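Local coordinates for two-domain protein containing predicted PHP-like metal-dependent phosphoesterase (Bacteroides vulgatus ATCC 8482, PDB 3E38), which is probably a PHP-like metal-dependent phosphoesterase that binds zinc ions and may act as an exonuclease on nucleic acids, at residues P100-L114 / F123-H137. Sequence-based numbering, arbitrary orientation.
With ZN (zinc ion), chain H.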
loop_
_atom_site.group_PDB
_atom_site.type_symbol
_atom_site.label_atom_id
_atom_site.label_comp_id
_atom_site.label_asym_id
_atom_site.label_seq_id
_atom_site.Cartn_x
_atom_site.Cartn_y
_atom_site.Cartn_z
ATOM N N PRO B 100 -12.076 22.460 -34.277
ATOM C CA PRO B 100 -12.928 22.112 -33.156
ATOM C C PRO B 100 -12.185 21.271 -32.114
ATOM O O PRO B 100 -12.676 20.999 -31.017
ATOM C CB PRO B 100 -13.977 21.235 -33.834
ATOM C CG PRO B 100 -13.157 20.441 -34.839
ATOM C CD PRO B 100 -11.989 21.333 -35.230
ATOM N N GLY B 101 -10.981 20.886 -32.473
ATOM C CA GLY B 101 -10.170 20.118 -31.558
ATOM C C GLY B 101 -10.371 18.644 -31.734
ATOM O O GLY B 101 -10.400 18.152 -32.850
ATOM N N HIS B 102 -10.481 17.932 -30.623
ATOM C CA HIS B 102 -10.657 16.461 -30.637
ATOM C C HIS B 102 -12.009 16.052 -30.125
ATOM O O HIS B 102 -12.443 16.508 -29.068
ATOM C CB HIS B 102 -9.653 15.775 -29.709
ATOM C CG HIS B 102 -8.218 16.041 -30.023
ATOM N ND1 HIS B 102 -7.207 15.231 -29.563
ATOM C CD2 HIS B 102 -7.621 17.013 -30.748
ATOM C CE1 HIS B 102 -6.044 15.700 -29.985
ATOM N NE2 HIS B 102 -6.268 16.769 -30.719
ATOM N N PHE B 103 -12.666 15.177 -30.876
ATOM C CA PHE B 103 -13.958 14.567 -30.499
ATOM C C PHE B 103 -13.898 13.051 -30.613
ATOM O O PHE B 103 -13.241 12.518 -31.457
ATOM C CB PHE B 103 -15.094 14.977 -31.417
ATOM C CG PHE B 103 -15.615 16.406 -31.220
ATOM C CD1 PHE B 103 -14.794 17.492 -31.369
ATOM C CD2 PHE B 103 -16.964 16.626 -30.923
ATOM C CE1 PHE B 103 -15.274 18.779 -31.174
ATOM C CE2 PHE B 103 -17.448 17.891 -30.716
ATOM C CZ PHE B 103 -16.601 18.977 -30.846
ATOM N N ASN B 104 -14.667 12.388 -29.768
ATOM C CA ASN B 104 -14.894 10.954 -29.882
ATOM C C ASN B 104 -16.268 10.677 -30.442
ATOM O O ASN B 104 -17.241 11.312 -30.089
ATOM C CB ASN B 104 -14.720 10.224 -28.575
ATOM C CG ASN B 104 -13.289 9.855 -28.308
ATOM O OD1 ASN B 104 -12.373 10.394 -28.915
ATOM N ND2 ASN B 104 -13.088 8.907 -27.407
ATOM N N ALA B 105 -16.272 9.743 -31.382
ATOM C CA ALA B 105 -17.453 9.199 -32.036
ATOM C C ALA B 105 -17.552 7.775 -31.524
ATOM O O ALA B 105 -16.669 6.967 -31.784
ATOM C CB ALA B 105 -17.305 9.230 -33.555
ATOM N N ILE B 106 -18.580 7.495 -30.728
ATOM C CA ILE B 106 -18.787 6.135 -30.236
ATOM C C ILE B 106 -20.129 5.600 -30.747
ATOM O O ILE B 106 -21.001 6.312 -31.285
ATOM C CB ILE B 106 -18.587 5.991 -28.686
ATOM C CG1 ILE B 106 -19.690 6.701 -27.900
ATOM C CG2 ILE B 106 -17.172 6.538 -28.279
ATOM C CD1 ILE B 106 -19.651 6.460 -26.425
ATOM N N PHE B 107 -20.218 4.290 -30.645
ATOM C CA PHE B 107 -21.356 3.534 -31.185
ATOM C C PHE B 107 -21.285 3.534 -32.708
ATOM O O PHE B 107 -22.258 3.495 -33.424
ATOM C CB PHE B 107 -22.703 4.001 -30.621
ATOM C CG PHE B 107 -22.922 3.548 -29.195
ATOM C CD1 PHE B 107 -23.226 2.233 -28.934
ATOM C CD2 PHE B 107 -22.709 4.394 -28.128
ATOM C CE1 PHE B 107 -23.387 1.805 -27.667
ATOM C CE2 PHE B 107 -22.889 3.975 -26.829
ATOM C CZ PHE B 107 -23.219 2.675 -26.596
ATOM N N LEU B 108 -20.070 3.591 -33.184
ATOM C CA LEU B 108 -19.819 3.437 -34.616
ATOM C C LEU B 108 -20.050 2.021 -35.049
ATOM O O LEU B 108 -19.982 1.077 -34.241
ATOM C CB LEU B 108 -18.347 3.780 -34.969
ATOM C CG LEU B 108 -18.004 5.265 -34.768
ATOM C CD1 LEU B 108 -16.548 5.561 -35.076
ATOM C CD2 LEU B 108 -18.940 6.193 -35.570
ATOM N N SER B 109 -20.278 1.878 -36.354
ATOM C CA SER B 109 -20.399 0.566 -37.000
ATOM C C SER B 109 -19.135 0.291 -37.812
ATOM O O SER B 109 -18.704 -0.851 -37.984
ATOM C CB SER B 109 -21.649 0.489 -37.873
ATOM O OG SER B 109 -21.607 1.447 -38.906
ATOM N N ASP B 110 -18.502 1.372 -38.239
ATOM C CA ASP B 110 -17.271 1.287 -39.031
ATOM C C ASP B 110 -16.422 2.556 -38.858
ATOM O O ASP B 110 -16.879 3.696 -39.105
ATOM C CB ASP B 110 -17.683 1.010 -40.513
ATOM C CG ASP B 110 -16.506 0.798 -41.434
ATOM O OD1 ASP B 110 -15.335 0.871 -40.995
ATOM O OD2 ASP B 110 -16.745 0.574 -42.620
ATOM N N SER B 111 -15.193 2.350 -38.409
ATOM C CA SER B 111 -14.260 3.452 -38.102
ATOM C C SER B 111 -13.622 4.095 -39.326
ATOM O O SER B 111 -13.425 5.321 -39.399
ATOM C CB SER B 111 -13.170 2.994 -37.120
ATOM O OG SER B 111 -13.730 2.759 -35.807
ATOM N N ASN B 112 -13.413 3.248 -40.317
ATOM C CA ASN B 112 -12.704 3.624 -41.554
ATOM C C ASN B 112 -13.203 4.875 -42.268
ATOM O O ASN B 112 -12.410 5.691 -42.731
ATOM C CB ASN B 112 -12.721 2.464 -42.526
ATOM C CG ASN B 112 -11.720 1.415 -42.157
ATOM O OD1 ASN B 112 -10.717 1.727 -41.522
ATOM N ND2 ASN B 112 -11.964 0.179 -42.566
ATOM N N PRO B 113 -14.514 5.005 -42.395
ATOM C CA PRO B 113 -15.032 6.157 -43.112
ATOM C C PRO B 113 -14.742 7.481 -42.433
ATOM O O PRO B 113 -14.933 8.528 -43.051
ATOM C CB PRO B 113 -16.559 5.901 -43.125
ATOM C CG PRO B 113 -16.697 4.460 -43.009
ATOM C CD PRO B 113 -15.530 3.952 -42.235
ATOM N N LEU B 114 -14.311 7.428 -41.167
ATOM C CA LEU B 114 -14.019 8.683 -40.416
ATOM C C LEU B 114 -12.703 9.360 -40.891
ATOM O O LEU B 114 -12.411 10.525 -40.612
ATOM C CB LEU B 114 -14.027 8.485 -38.896
ATOM C CG LEU B 114 -15.409 8.429 -38.257
ATOM C CD1 LEU B 114 -16.321 7.374 -38.944
ATOM C CD2 LEU B 114 -15.265 8.196 -36.726
ATOM N N PHE B 123 -16.925 14.222 -39.430
ATOM C CA PHE B 123 -18.071 14.269 -38.529
ATOM C C PHE B 123 -19.323 13.793 -39.252
ATOM O O PHE B 123 -20.204 13.169 -38.644
ATOM C CB PHE B 123 -18.262 15.677 -37.931
ATOM C CG PHE B 123 -17.278 16.019 -36.830
ATOM C CD1 PHE B 123 -15.971 16.400 -37.128
ATOM C CD2 PHE B 123 -17.666 15.959 -35.497
ATOM C CE1 PHE B 123 -15.077 16.700 -36.120
ATOM C CE2 PHE B 123 -16.794 16.254 -34.496
ATOM C CZ PHE B 123 -15.484 16.626 -34.795
ATOM N N ARG B 124 -19.389 14.060 -40.559
ATOM C CA ARG B 124 -20.594 13.678 -41.363
ATOM C C ARG B 124 -20.729 12.168 -41.489
ATOM O O ARG B 124 -21.822 11.660 -41.494
ATOM C CB ARG B 124 -20.640 14.345 -42.745
ATOM N N GLU B 125 -19.618 11.452 -41.536
ATOM C CA GLU B 125 -19.630 9.984 -41.592
ATOM C C GLU B 125 -20.050 9.363 -40.257
ATOM O O GLU B 125 -20.794 8.377 -40.209
ATOM C CB GLU B 125 -18.235 9.454 -41.941
ATOM C CG GLU B 125 -17.765 9.866 -43.335
ATOM C CD GLU B 125 -18.595 9.207 -44.427
ATOM O OE1 GLU B 125 -19.201 8.148 -44.131
ATOM O OE2 GLU B 125 -18.616 9.734 -45.565
ATOM N N ALA B 126 -19.519 9.928 -39.167
ATOM C CA ALA B 126 -19.827 9.448 -37.843
ATOM C C ALA B 126 -21.311 9.689 -37.613
ATOM O O ALA B 126 -22.039 8.815 -37.138
ATOM C CB ALA B 126 -18.958 10.140 -36.770
ATOM N N LYS B 127 -21.772 10.860 -38.013
ATOM C CA LYS B 127 -23.175 11.227 -37.857
ATOM C C LYS B 127 -24.078 10.275 -38.611
ATOM O O LYS B 127 -25.145 9.842 -38.165
ATOM C CB LYS B 127 -23.406 12.613 -38.465
ATOM C CG LYS B 127 -24.845 13.094 -38.360
ATOM C CD LYS B 127 -25.314 12.893 -36.980
ATOM C CE LYS B 127 -26.525 13.660 -36.644
ATOM N NZ LYS B 127 -26.713 13.474 -35.162
ATOM N N LYS B 128 -23.607 9.978 -39.801
ATOM C CA LYS B 128 -24.318 9.114 -40.728
ATOM C C LYS B 128 -24.517 7.769 -40.093
ATOM O O LYS B 128 -25.491 7.085 -40.350
ATOM C CB LYS B 128 -23.518 8.993 -42.027
ATOM C CG LYS B 128 -24.137 8.183 -43.105
ATOM C CD LYS B 128 -23.271 8.222 -44.378
ATOM C CE LYS B 128 -23.730 7.151 -45.401
ATOM N NZ LYS B 128 -22.783 6.954 -46.526
ATOM N N GLN B 129 -23.588 7.392 -39.236
ATOM C CA GLN B 129 -23.677 6.101 -38.555
ATOM C C GLN B 129 -24.499 6.265 -37.291
ATOM O O GLN B 129 -24.689 5.338 -36.536
ATOM C CB GLN B 129 -22.293 5.551 -38.212
ATOM C CG GLN B 129 -21.443 5.312 -39.424
ATOM C CD GLN B 129 -20.140 4.666 -39.102
ATOM O OE1 GLN B 129 -20.022 3.951 -38.105
ATOM N NE2 GLN B 129 -19.135 4.899 -39.955
ATOM N N GLY B 130 -25.007 7.467 -37.088
ATOM C CA GLY B 130 -25.774 7.769 -35.876
ATOM C C GLY B 130 -24.973 7.663 -34.569
ATOM O O GLY B 130 -25.517 7.376 -33.505
ATOM N N ALA B 131 -23.663 7.841 -34.682
ATOM C CA ALA B 131 -22.727 7.815 -33.533
ATOM C C ALA B 131 -23.090 8.768 -32.403
ATOM O O ALA B 131 -23.627 9.858 -32.643
ATOM C CB ALA B 131 -21.312 8.178 -34.002
ATOM N N PHE B 132 -22.738 8.361 -31.180
ATOM C CA PHE B 132 -22.849 9.262 -30.018
ATOM C C PHE B 132 -21.505 9.992 -29.974
ATOM O O PHE B 132 -20.432 9.386 -29.959
ATOM C CB PHE B 132 -23.173 8.543 -28.726
ATOM C CG PHE B 132 -23.277 9.461 -27.531
ATOM C CD1 PHE B 132 -22.126 9.779 -26.777
ATOM C CD2 PHE B 132 -24.519 9.987 -27.131
ATOM C CE1 PHE B 132 -22.203 10.621 -25.662
ATOM C CE2 PHE B 132 -24.614 10.831 -26.006
ATOM C CZ PHE B 132 -23.438 11.141 -25.262
HETATM N N MSE B 133 -21.595 11.311 -30.061
HETATM C CA MSE B 133 -20.404 12.161 -30.201
HETATM C C MSE B 133 -20.173 13.121 -29.075
HETATM O O MSE B 133 -21.069 13.860 -28.674
HETATM C CB MSE B 133 -20.507 12.964 -31.513
HETATM C CG MSE B 133 -20.219 12.071 -32.753
HETATM SE SE MSE B 133 -20.828 12.814 -34.421
HETATM C CE MSE B 133 -22.739 12.489 -34.252
ATOM N N PHE B 134 -18.939 13.139 -28.590
ATOM C CA PHE B 134 -18.604 14.106 -27.557
ATOM C C PHE B 134 -17.258 14.801 -27.723
ATOM O O PHE B 134 -16.325 14.275 -28.273
ATOM C CB PHE B 134 -18.760 13.495 -26.162
ATOM C CG PHE B 134 -17.886 12.289 -25.904
ATOM C CD1 PHE B 134 -16.604 12.441 -25.390
ATOM C CD2 PHE B 134 -18.368 11.006 -26.141
ATOM C CE1 PHE B 134 -15.805 11.314 -25.112
ATOM C CE2 PHE B 134 -17.589 9.877 -25.862
ATOM C CZ PHE B 134 -16.296 10.038 -25.350
ATOM N N TRP B 135 -17.233 16.053 -27.290
ATOM C CA TRP B 135 -16.017 16.862 -27.279
ATOM C C TRP B 135 -15.037 16.385 -26.177
ATOM O O TRP B 135 -15.372 16.306 -24.980
ATOM C CB TRP B 135 -16.408 18.330 -27.131
ATOM C CG TRP B 135 -15.307 19.294 -27.197
ATOM C CD1 TRP B 135 -14.052 19.090 -27.683
ATOM C CD2 TRP B 135 -15.395 20.689 -26.877
ATOM N NE1 TRP B 135 -13.328 20.257 -27.635
ATOM C CE2 TRP B 135 -14.135 21.258 -27.149
ATOM C CE3 TRP B 135 -16.410 21.500 -26.380
ATOM C CZ2 TRP B 135 -13.858 22.606 -26.920
ATOM C CZ3 TRP B 135 -16.154 22.837 -26.179
ATOM C CH2 TRP B 135 -14.878 23.379 -26.440
ATOM N N ASN B 136 -13.823 16.046 -26.618
ATOM C CA ASN B 136 -12.751 15.628 -25.713
ATOM C C ASN B 136 -11.899 16.781 -25.168
ATOM O O ASN B 136 -11.564 17.725 -25.863
ATOM C CB ASN B 136 -11.794 14.618 -26.377
ATOM C CG ASN B 136 -12.491 13.411 -26.928
ATOM O OD1 ASN B 136 -13.546 13.011 -26.450
ATOM N ND2 ASN B 136 -11.905 12.826 -27.958
ATOM N N HIS B 137 -11.526 16.634 -23.898
ATOM C CA HIS B 137 -10.633 17.561 -23.215
ATOM C C HIS B 137 -10.691 18.981 -23.755
ATOM O O HIS B 137 -9.730 19.476 -24.295
ATOM C CB HIS B 137 -9.182 17.042 -23.248
ATOM C CG HIS B 137 -8.737 16.478 -24.565
ATOM N ND1 HIS B 137 -8.457 17.262 -25.663
ATOM C CD2 HIS B 137 -8.451 15.202 -24.930
ATOM C CE1 HIS B 137 -8.056 16.490 -26.654
ATOM N NE2 HIS B 137 -8.064 15.238 -26.242
HETATM ZN ZN ZN H . -7.399 13.804 -27.781
HETATM O O HOH W 1 -10.745 19.164 -27.917
HETATM O O HOH W 2 -24.435 4.545 -33.649
HETATM O O HOH W 3 -7.791 12.474 -26.617
#
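In the zinc site of the PHP-like domain, His102 opens strand 102-106 and His137 follows shortly after the antiparallel strand 132-135, so that both reach one zinc ion at the same end of the pair, through His102 ND1 (2.3 Å) and His137 NE2 (2.2 Å); Glu93 and a water also coordinate it. The two imidazoles make an offset edge-to-face pair, the edge of His137 toward the face of His102, planes 68° apart. Backbone bonds pair Asn104 with Phe134 and Ile106 with Phe132. On the zinc side, Asn136 ND2 donates to Asn104 OD1 (2.7 Å) from above the plane of the Asn104 side-chain carbonyl, not on a lone pair, the two amides nearly perpendicular, and Asn104 CB sits over one face of Phe134. The other face of the pair holds an aromatic cluster: Phe103 lies between Trp135, whose five-membered ring forms an offset stack with it (planes 10° apart), and Phe123, which points its edge at the opposite face, CE2 to Phe103 CG 3.5 Å. Further along, Ala105 CB meets Ala126 CB of the helix. Beyond the strands, Gln129 leaves the helix end with CG anti to the carbonyl carbon (chi1 -61°) and the chain extended beyond it, which carries its amide to the 109-110 backbone. OE1 accepts from Ser109 N (2.7 Å), nearly in line with its C=O, and from Asp110 N, which lies above the carbonyl plane; NE2 donates to Asp110 O (2.7 Å) on a lone pair. An alanine here would remove all three bonds and is likely to leave Ser109 N, Asp110 N and Asp110 O without these partners and the loop freer to move off the helix end. Gly130 closes that helix in a Schellman motif. Strand 102-106 is flanked by strand 87-95 and strand 132-135 by the parallel strand 165-170, while helix 152-159 packs on Phe103 and Phe123, and helix 223-231 on Phe132.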